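Local coordinates for DNA mismatch repair protein MUTS (Thermus aquaticus, PDB 1EWQ) that binds mismatched DNA in mismatch repair, probably carrying out the recognition step, and has a weak ATPase activity, at residues L616-A628 / E652-R666. Numbering follows the deposited sequence.
Sequences LPLFDGIYTRIGA and EATENSLVLLDEVGR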
ATOM      1  N   LEU C 616     -12.369  15.893  38.203  1.00 29.60           N
ATOM      2  CA  LEU C 616     -13.215  15.677  37.040  1.00 29.41           C
ATOM      3  C   LEU C 616     -14.598  15.118  37.298  1.00 29.21           C
ATOM      4  O   LEU C 616     -14.809  14.346  38.233  1.00 29.77           O
ATOM      5  CB  LEU C 616     -12.507  14.729  36.069  1.00 29.27           C
ATOM      6  CG  LEU C 616     -11.128  15.155  35.565  1.00 29.91           C
ATOM      7  CD1 LEU C 616     -10.395  13.941  35.021  1.00 30.00           C
ATOM      8  CD2 LEU C 616     -11.272  16.241  34.504  1.00 29.57           C
ATOM      9  N   PRO C 617     -15.574  15.527  36.475  1.00 28.58           N
ATOM     10  CA  PRO C 617     -16.937  15.017  36.636  1.00 28.23           C
ATOM     11  C   PRO C 617     -17.028  13.728  35.803  1.00 27.82           C
ATOM     12  O   PRO C 617     -16.099  13.395  35.055  1.00 27.66           O
ATOM     13  CB  PRO C 617     -17.799  16.143  36.069  1.00 28.34           C
ATOM     14  CG  PRO C 617     -16.945  16.692  34.975  1.00 28.65           C
ATOM     15  CD  PRO C 617     -15.546  16.701  35.579  1.00 28.53           C
ATOM     16  N   LEU C 618     -18.122  12.993  35.937  1.00 26.88           N
ATOM     17  CA  LEU C 618     -18.274  11.781  35.155  1.00 26.25           C
ATOM     18  C   LEU C 618     -19.133  12.118  33.940  1.00 25.86           C
ATOM     19  O   LEU C 618     -20.355  12.230  34.042  1.00 26.51           O
ATOM     20  CB  LEU C 618     -18.917  10.694  36.004  1.00 26.09           C
ATOM     21  CG  LEU C 618     -18.028  10.253  37.163  1.00 25.92           C
ATOM     22  CD1 LEU C 618     -18.819   9.464  38.201  1.00 25.65           C
ATOM     23  CD2 LEU C 618     -16.881   9.440  36.591  1.00 26.12           C
ATOM     24  N   PHE C 619     -18.482  12.318  32.795  1.00 25.11           N
ATOM     25  CA  PHE C 619     -19.192  12.659  31.568  1.00 24.04           C
ATOM     26  C   PHE C 619     -19.918  11.439  30.992  1.00 23.39           C
ATOM     27  O   PHE C 619     -19.441  10.313  31.110  1.00 22.49           O
ATOM     28  CB  PHE C 619     -18.212  13.218  30.522  1.00 23.81           C
ATOM     29  CG  PHE C 619     -17.479  14.454  30.974  1.00 24.03           C
ATOM     30  CD1 PHE C 619     -16.158  14.380  31.402  1.00 23.96           C
ATOM     31  CD2 PHE C 619     -18.106  15.693  30.968  1.00 23.60           C
ATOM     32  CE1 PHE C 619     -15.474  15.531  31.813  1.00 23.93           C
ATOM     33  CE2 PHE C 619     -17.424  16.842  31.380  1.00 23.99           C
ATOM     34  CZ  PHE C 619     -16.110  16.758  31.800  1.00 23.34           C
ATOM     35  N   ASP C 620     -21.073  11.671  30.371  1.00 23.02           N
ATOM     36  CA  ASP C 620     -21.834  10.575  29.780  1.00 23.25           C
ATOM     37  C   ASP C 620     -21.401  10.353  28.331  1.00 23.11           C
ATOM     38  O   ASP C 620     -21.754   9.353  27.707  1.00 22.95           O
ATOM     39  CB  ASP C 620     -23.342  10.851  29.876  1.00 23.16           C
ATOM     40  CG  ASP C 620     -23.797  11.996  28.998  1.00 23.63           C
ATOM     41  OD1 ASP C 620     -22.950  12.750  28.475  1.00 23.91           O
ATOM     42  OD2 ASP C 620     -25.026  12.148  28.838  1.00 24.35           O
ATOM     43  N   GLY C 621     -20.596  11.281  27.819  1.00 23.22           N
ATOM     44  CA  GLY C 621     -20.108  11.180  26.453  1.00 23.41           C
ATOM     45  C   GLY C 621     -19.264  12.370  26.041  1.00 23.65           C
ATOM     46  O   GLY C 621     -19.374  13.456  26.614  1.00 23.79           O
ATOM     47  N   ILE C 622     -18.390  12.163  25.066  1.00 23.75           N
ATOM     48  CA  ILE C 622     -17.552  13.245  24.562  1.00 24.02           C
ATOM     49  C   ILE C 622     -17.926  13.440  23.102  1.00 24.55           C
ATOM     50  O   ILE C 622     -17.840  12.503  22.307  1.00 24.08           O
ATOM     51  CB  ILE C 622     -16.069  12.901  24.660  1.00 23.87           C
ATOM     52  CG1 ILE C 622     -15.670  12.734  26.128  1.00 23.90           C
ATOM     53  CG2 ILE C 622     -15.247  13.985  23.985  1.00 24.05           C
ATOM     54  CD1 ILE C 622     -14.283  12.147  26.325  1.00 23.98           C
ATOM     55  N   TYR C 623     -18.355  14.653  22.760  1.00 25.18           N
ATOM     56  CA  TYR C 623     -18.770  14.965  21.394  1.00 25.99           C
ATOM     57  C   TYR C 623     -17.926  16.067  20.776  1.00 26.40           C
ATOM     58  O   TYR C 623     -17.906  17.195  21.264  1.00 26.31           O
ATOM     59  CB  TYR C 623     -20.247  15.374  21.373  1.00 26.34           C
ATOM     60  CG  TYR C 623     -21.152  14.360  22.030  1.00 27.55           C
ATOM     61  CD1 TYR C 623     -21.666  14.572  23.315  1.00 27.70           C
ATOM     62  CD2 TYR C 623     -21.468  13.164  21.384  1.00 27.98           C
ATOM     63  CE1 TYR C 623     -22.479  13.614  23.945  1.00 28.19           C
ATOM     64  CE2 TYR C 623     -22.273  12.199  22.003  1.00 29.05           C
ATOM     65  CZ  TYR C 623     -22.775  12.429  23.281  1.00 29.02           C
ATOM     66  OH  TYR C 623     -23.556  11.458  23.879  1.00 29.31           O
ATOM     67  N   THR C 624     -17.244  15.734  19.685  1.00 26.72           N
ATOM     68  CA  THR C 624     -16.380  16.681  19.006  1.00 26.94           C
ATOM     69  C   THR C 624     -16.873  17.102  17.625  1.00 27.41           C
ATOM     70  O   THR C 624     -17.616  16.380  16.952  1.00 27.27           O
ATOM     71  CB  THR C 624     -14.956  16.097  18.830  1.00 27.07           C
ATOM     72  OG1 THR C 624     -15.007  14.959  17.957  1.00 27.03           O
ATOM     73  CG2 THR C 624     -14.378  15.667  20.174  1.00 27.23           C
ATOM     74  N   ARG C 625     -16.427  18.288  17.228  1.00 27.71           N
ATOM     75  CA  ARG C 625     -16.702  18.884  15.927  1.00 28.29           C
ATOM     76  C   ARG C 625     -15.392  19.653  15.696  1.00 29.10           C
ATOM     77  O   ARG C 625     -15.339  20.876  15.827  1.00 28.41           O
ATOM     78  CB  ARG C 625     -17.904  19.839  16.008  1.00 27.84           C
ATOM     79  CG  ARG C 625     -18.564  20.192  14.660  1.00 27.43           C
ATOM     80  CD  ARG C 625     -17.590  20.775  13.639  1.00 27.75           C
ATOM     81  NE  ARG C 625     -16.770  19.744  13.000  1.00 27.61           N
ATOM     82  CZ  ARG C 625     -15.596  19.976  12.409  1.00 27.76           C
ATOM     83  NH1 ARG C 625     -15.087  21.200  12.376  1.00 27.04           N
ATOM     84  NH2 ARG C 625     -14.933  18.978  11.840  1.00 28.18           N
ATOM     85  N   ILE C 626     -14.330  18.907  15.382  1.00 30.73           N
ATOM     86  CA  ILE C 626     -12.985  19.465  15.188  1.00 32.28           C
ATOM     87  C   ILE C 626     -12.340  19.107  13.856  1.00 33.30           C
ATOM     88  O   ILE C 626     -12.452  17.976  13.388  1.00 33.93           O
ATOM     89  CB  ILE C 626     -12.021  18.971  16.305  1.00 32.11           C
ATOM     90  CG1 ILE C 626     -12.563  19.341  17.684  1.00 32.58           C
ATOM     91  CG2 ILE C 626     -10.642  19.589  16.121  1.00 32.47           C
ATOM     92  CD1 ILE C 626     -11.858  18.610  18.831  1.00 32.41           C
ATOM     93  N   GLY C 627     -11.636  20.075  13.273  1.00 34.65           N
ATOM     94  CA  GLY C 627     -10.951  19.867  12.005  1.00 36.09           C
ATOM     95  C   GLY C 627     -11.851  19.500  10.838  1.00 37.31           C
ATOM     96  O   GLY C 627     -12.962  20.006  10.716  1.00 37.12           O
ATOM     97  N   ALA C 628     -11.349  18.633   9.962  1.00 38.63           N
ATOM     98  CA  ALA C 628     -12.105  18.154   8.803  1.00 39.67           C
ATOM     99  C   ALA C 628     -12.705  19.272   7.950  1.00 40.41           C
ATOM    100  O   ALA C 628     -12.054  20.333   7.823  1.00 41.08           O
ATOM    101  CB  ALA C 628     -13.207  17.193   9.270  1.00 40.04           C
ATOM    102  N   GLU C 652     -27.759  14.562  20.780  1.00 33.00           N
ATOM    103  CA  GLU C 652     -27.274  13.557  21.718  1.00 32.53           C
ATOM    104  C   GLU C 652     -26.694  14.159  22.995  1.00 31.58           C
ATOM    105  O   GLU C 652     -26.710  13.511  24.035  1.00 31.48           O
ATOM    106  CB  GLU C 652     -26.242  12.646  21.033  1.00 33.64           C
ATOM    107  CG  GLU C 652     -24.922  13.309  20.612  1.00 35.81           C
ATOM    108  CD  GLU C 652     -24.127  12.475  19.588  1.00 37.07           C
ATOM    109  OE1 GLU C 652     -24.452  11.280  19.384  1.00 37.39           O
ATOM    110  OE2 GLU C 652     -23.169  13.019  18.989  1.00 37.70           O
ATOM    111  N   ALA C 653     -26.217  15.402  22.923  1.00 30.94           N
ATOM    112  CA  ALA C 653     -25.613  16.082  24.075  1.00 30.41           C
ATOM    113  C   ALA C 653     -26.541  16.309  25.261  1.00 30.30           C
ATOM    114  O   ALA C 653     -27.681  16.750  25.112  1.00 30.20           O
ATOM    115  CB  ALA C 653     -25.025  17.408  23.642  1.00 30.73           C
ATOM    116  N   THR C 654     -26.007  16.056  26.450  1.00 29.93           N
ATOM    117  CA  THR C 654     -26.742  16.188  27.695  1.00 29.54           C
ATOM    118  C   THR C 654     -26.024  17.155  28.649  1.00 29.67           C
ATOM    119  O   THR C 654     -24.951  17.660  28.321  1.00 29.63           O
ATOM    120  CB  THR C 654     -26.871  14.781  28.319  1.00 29.86           C
ATOM    121  OG1 THR C 654     -28.251  14.447  28.449  1.00 30.61           O
ATOM    122  CG2 THR C 654     -26.163  14.689  29.655  1.00 29.06           C
ATOM    123  N   GLU C 655     -26.616  17.428  29.814  1.00 29.28           N
ATOM    124  CA  GLU C 655     -25.995  18.322  30.794  1.00 29.36           C
ATOM    125  C   GLU C 655     -24.717  17.702  31.353  1.00 29.01           C
ATOM    126  O   GLU C 655     -23.935  18.371  32.029  1.00 29.02           O
ATOM    127  CB  GLU C 655     -26.946  18.598  31.959  1.00 29.87           C
ATOM    128  CG  GLU C 655     -27.482  17.322  32.617  1.00 31.22           C
ATOM    129  CD  GLU C 655     -28.290  17.589  33.873  1.00 31.85           C
ATOM    130  OE1 GLU C 655     -29.075  16.698  34.260  1.00 32.49           O
ATOM    131  OE2 GLU C 655     -28.131  18.674  34.475  1.00 32.44           O
ATOM    132  N   ASN C 656     -24.515  16.418  31.084  1.00 28.26           N
ATOM    133  CA  ASN C 656     -23.327  15.729  31.564  1.00 27.59           C
ATOM    134  C   ASN C 656     -22.370  15.432  30.419  1.00 26.66           C
ATOM    135  O   ASN C 656     -21.460  14.612  30.545  1.00 26.32           O
ATOM    136  CB  ASN C 656     -23.730  14.432  32.271  1.00 28.20           C
ATOM    137  CG  ASN C 656     -24.607  14.695  33.478  1.00 29.45           C
ATOM    138  OD1 ASN C 656     -24.316  15.586  34.281  1.00 30.19           O
ATOM    139  ND2 ASN C 656     -25.683  13.932  33.615  1.00 29.53           N
ATOM    140  N   SER C 657     -22.574  16.109  29.297  1.00 25.45           N
ATOM    141  CA  SER C 657     -21.712  15.878  28.152  1.00 24.76           C
ATOM    142  C   SER C 657     -20.583  16.873  28.039  1.00 23.83           C
ATOM    143  O   SER C 657     -20.682  18.003  28.516  1.00 23.74           O
ATOM    144  CB  SER C 657     -22.524  15.892  26.858  1.00 24.34           C
ATOM    145  OG  SER C 657     -23.490  14.862  26.880  1.00 24.85           O
ATOM    146  N   LEU C 658     -19.494  16.420  27.430  1.00 23.33           N
ATOM    147  CA  LEU C 658     -18.332  17.264  27.177  1.00 22.69           C
ATOM    148  C   LEU C 658     -18.427  17.484  25.687  1.00 22.48           C
ATOM    149  O   LEU C 658     -18.336  16.526  24.920  1.00 22.71           O
ATOM    150  CB  LEU C 658     -17.017  16.547  27.507  1.00 21.60           C
ATOM    151  CG  LEU C 658     -15.732  17.295  27.077  1.00 21.63           C
ATOM    152  CD1 LEU C 658     -15.577  18.579  27.883  1.00 20.97           C
ATOM    153  CD2 LEU C 658     -14.492  16.407  27.271  1.00 20.30           C
ATOM    154  N   VAL C 659     -18.644  18.730  25.283  1.00 22.01           N
ATOM    155  CA  VAL C 659     -18.757  19.081  23.874  1.00 21.83           C
ATOM    156  C   VAL C 659     -17.558  19.940  23.467  1.00 22.53           C
ATOM    157  O   VAL C 659     -17.223  20.907  24.157  1.00 22.45           O
ATOM    158  CB  VAL C 659     -20.063  19.876  23.620  1.00 21.69           C
ATOM    159  CG1 VAL C 659     -20.146  20.285  22.171  1.00 20.84           C
ATOM    160  CG2 VAL C 659     -21.294  19.023  24.034  1.00 21.27           C
ATOM    161  N   LEU C 660     -16.919  19.591  22.351  1.00 22.77           N
ATOM    162  CA  LEU C 660     -15.753  20.327  21.863  1.00 23.78           C
ATOM    163  C   LEU C 660     -16.017  20.891  20.474  1.00 24.11           C
ATOM    164  O   LEU C 660     -16.064  20.142  19.504  1.00 24.16           O
ATOM    165  CB  LEU C 660     -14.522  19.412  21.811  1.00 24.02           C
ATOM    166  CG  LEU C 660     -14.055  18.697  23.093  1.00 24.71           C
ATOM    167  CD1 LEU C 660     -12.747  17.938  22.796  1.00 25.32           C
ATOM    168  CD2 LEU C 660     -13.828  19.693  24.204  1.00 25.09           C
ATOM    169  N   LEU C 661     -16.201  22.207  20.376  1.00 24.89           N
ATOM    170  CA  LEU C 661     -16.466  22.832  19.086  1.00 25.78           C
ATOM    171  C   LEU C 661     -15.273  23.651  18.628  1.00 26.31           C
ATOM    172  O   LEU C 661     -14.707  24.441  19.380  1.00 25.86           O
ATOM    173  CB  LEU C 661     -17.716  23.710  19.147  1.00 25.85           C
ATOM    174  CG  LEU C 661     -19.009  23.052  19.648  1.00 26.41           C
ATOM    175  CD1 LEU C 661     -20.159  24.050  19.501  1.00 26.05           C
ATOM    176  CD2 LEU C 661     -19.298  21.768  18.873  1.00 25.85           C
ATOM    177  N   ASP C 662     -14.912  23.447  17.368  1.00 27.67           N
ATOM    178  CA  ASP C 662     -13.765  24.097  16.749  1.00 28.50           C
ATOM    179  C   ASP C 662     -14.219  24.951  15.567  1.00 28.77           C
ATOM    180  O   ASP C 662     -14.428  24.442  14.467  1.00 28.65           O
ATOM    181  CB  ASP C 662     -12.791  22.998  16.297  1.00 29.91           C
ATOM    182  CG  ASP C 662     -11.545  23.534  15.611  1.00 31.54           C
ATOM    183  OD1 ASP C 662     -11.264  23.089  14.466  1.00 32.58           O
ATOM    184  OD2 ASP C 662     -10.843  24.370  16.214  1.00 32.05           O
ATOM    185  N   GLU C 663     -14.394  26.247  15.818  1.00 28.80           N
ATOM    186  CA  GLU C 663     -14.790  27.212  14.794  1.00 29.45           C
ATOM    187  C   GLU C 663     -16.119  26.925  14.075  1.00 29.61           C
ATOM    188  O   GLU C 663     -16.237  27.080  12.853  1.00 29.72           O
ATOM    189  CB  GLU C 663     -13.648  27.374  13.778  1.00 29.55           C
ATOM    190  CG  GLU C 663     -12.267  27.557  14.435  1.00 30.79           C
ATOM    191  CD  GLU C 663     -11.156  27.901  13.448  1.00 30.98           C
ATOM    192  OE1 GLU C 663     -11.112  27.301  12.358  1.00 31.39           O
ATOM    193  OE2 GLU C 663     -10.312  28.763  13.768  1.00 31.73           O
ATOM    194  N   VAL C 664     -17.124  26.509  14.835  1.00 29.70           N
ATOM    195  CA  VAL C 664     -18.441  26.250  14.267  1.00 29.98           C
ATOM    196  C   VAL C 664     -19.003  27.595  13.787  1.00 30.16           C
ATOM    197  O   VAL C 664     -19.011  28.578  14.540  1.00 30.13           O
ATOM    198  CB  VAL C 664     -19.372  25.599  15.330  1.00 30.03           C
ATOM    199  CG1 VAL C 664     -20.836  25.711  14.923  1.00 29.73           C
ATOM    200  CG2 VAL C 664     -19.000  24.135  15.487  1.00 30.04           C
ATOM    201  N   GLY C 665     -19.441  27.640  12.530  1.00 30.16           N
ATOM    202  CA  GLY C 665     -19.981  28.868  11.957  1.00 30.20           C
ATOM    203  C   GLY C 665     -19.281  29.266  10.666  1.00 30.16           C
ATOM    204  O   GLY C 665     -19.801  30.047   9.870  1.00 29.98           O
ATOM    205  N   ARG C 666     -18.079  28.731  10.475  1.00 30.48           N
ATOM    206  CA  ARG C 666     -17.262  28.975   9.283  1.00 30.93           C
ATOM    207  C   ARG C 666     -17.978  28.400   8.055  1.00 31.22           C
ATOM    208  O   ARG C 666     -18.875  27.572   8.176  1.00 30.91           O
ATOM    209  CB  ARG C 666     -15.927  28.234   9.415  1.00 30.94           C
ATOM    210  CG  ARG C 666     -16.195  26.751   9.702  1.00 31.40           C
ATOM    211  CD  ARG C 666     -15.091  25.770   9.327  1.00 30.91           C
ATOM    212  NE  ARG C 666     -13.891  25.911  10.133  1.00 30.36           N
ATOM    213  CZ  ARG C 666     -13.074  24.903  10.431  1.00 29.70           C
ATOM    214  NH1 ARG C 666     -13.337  23.678  10.002  1.00 29.11           N
ATOM    215  NH2 ARG C 666     -11.976  25.129  11.137  1.00 29.00           N
TER
HETATM  216  O   HOH W   1     -25.078  11.842  25.952  1.00 26.17           O
HETATM  217  O   HOH W   2     -24.309   9.789  21.654  1.00 52.80           O
HETATM  218  O   HOH W   3     -16.591  23.499  12.525  1.00 21.94           O
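L658 packs against F619 and I622 on one face of the paired strands 621-625 and 657-662. CB of L658 sits over one face of the F619 ring, 4.0 Å from its centroid, while its CD2 branch lies alongside CG1 of I622. Two residues on, L660 lies side by side with T624, its CD1 3.8 Å from T624 CG2, and its CB meets I626 CD1. F619 also packs on A600 of helix 589-603 and meets Y690 edge-to-face. Backbone bonds join the strands in parallel register, from L658 N to G621 O through to D662 N to R625 O. Helix 638-652 lies between the two strands in sequence, making a beta-alpha-beta crossover at the margin of the P-loop NTPase sheet, with 621-625 as one of its two edge strands within this chain. On the other face, CG of E652 lies over the Y623 ring, 3.6 Å from its centroid, with carboxylate and ring planes 23° apart; S657 CB stands at the ring edge. With CG anti to its carbonyl carbon (chi1 -53°), Y623 carries OH to two waters, one bridging to D620 OD2 and E652 O, the other to E652 OE1. A leucine at Y623 would probably leave both waters without their hydroxyl partner and E652 without a ring to lie on. S657 OG donates a hydrogen bond to the syn lone pair of D620 OD1 (2.7 Å) and accepts one from T654 N, a grip that fixes the hydroxyl's rotation. At the far end, D662 OD1 takes G627 N at 3.3 Å on its anti side, 28° out of the carboxylate plane, and the D662 side chain touches S590 of the predicted ATP-binding P-loop. R625 NH1 and D662 O share a water, and R666 NH2 forms a salt bridge to E663 OE1.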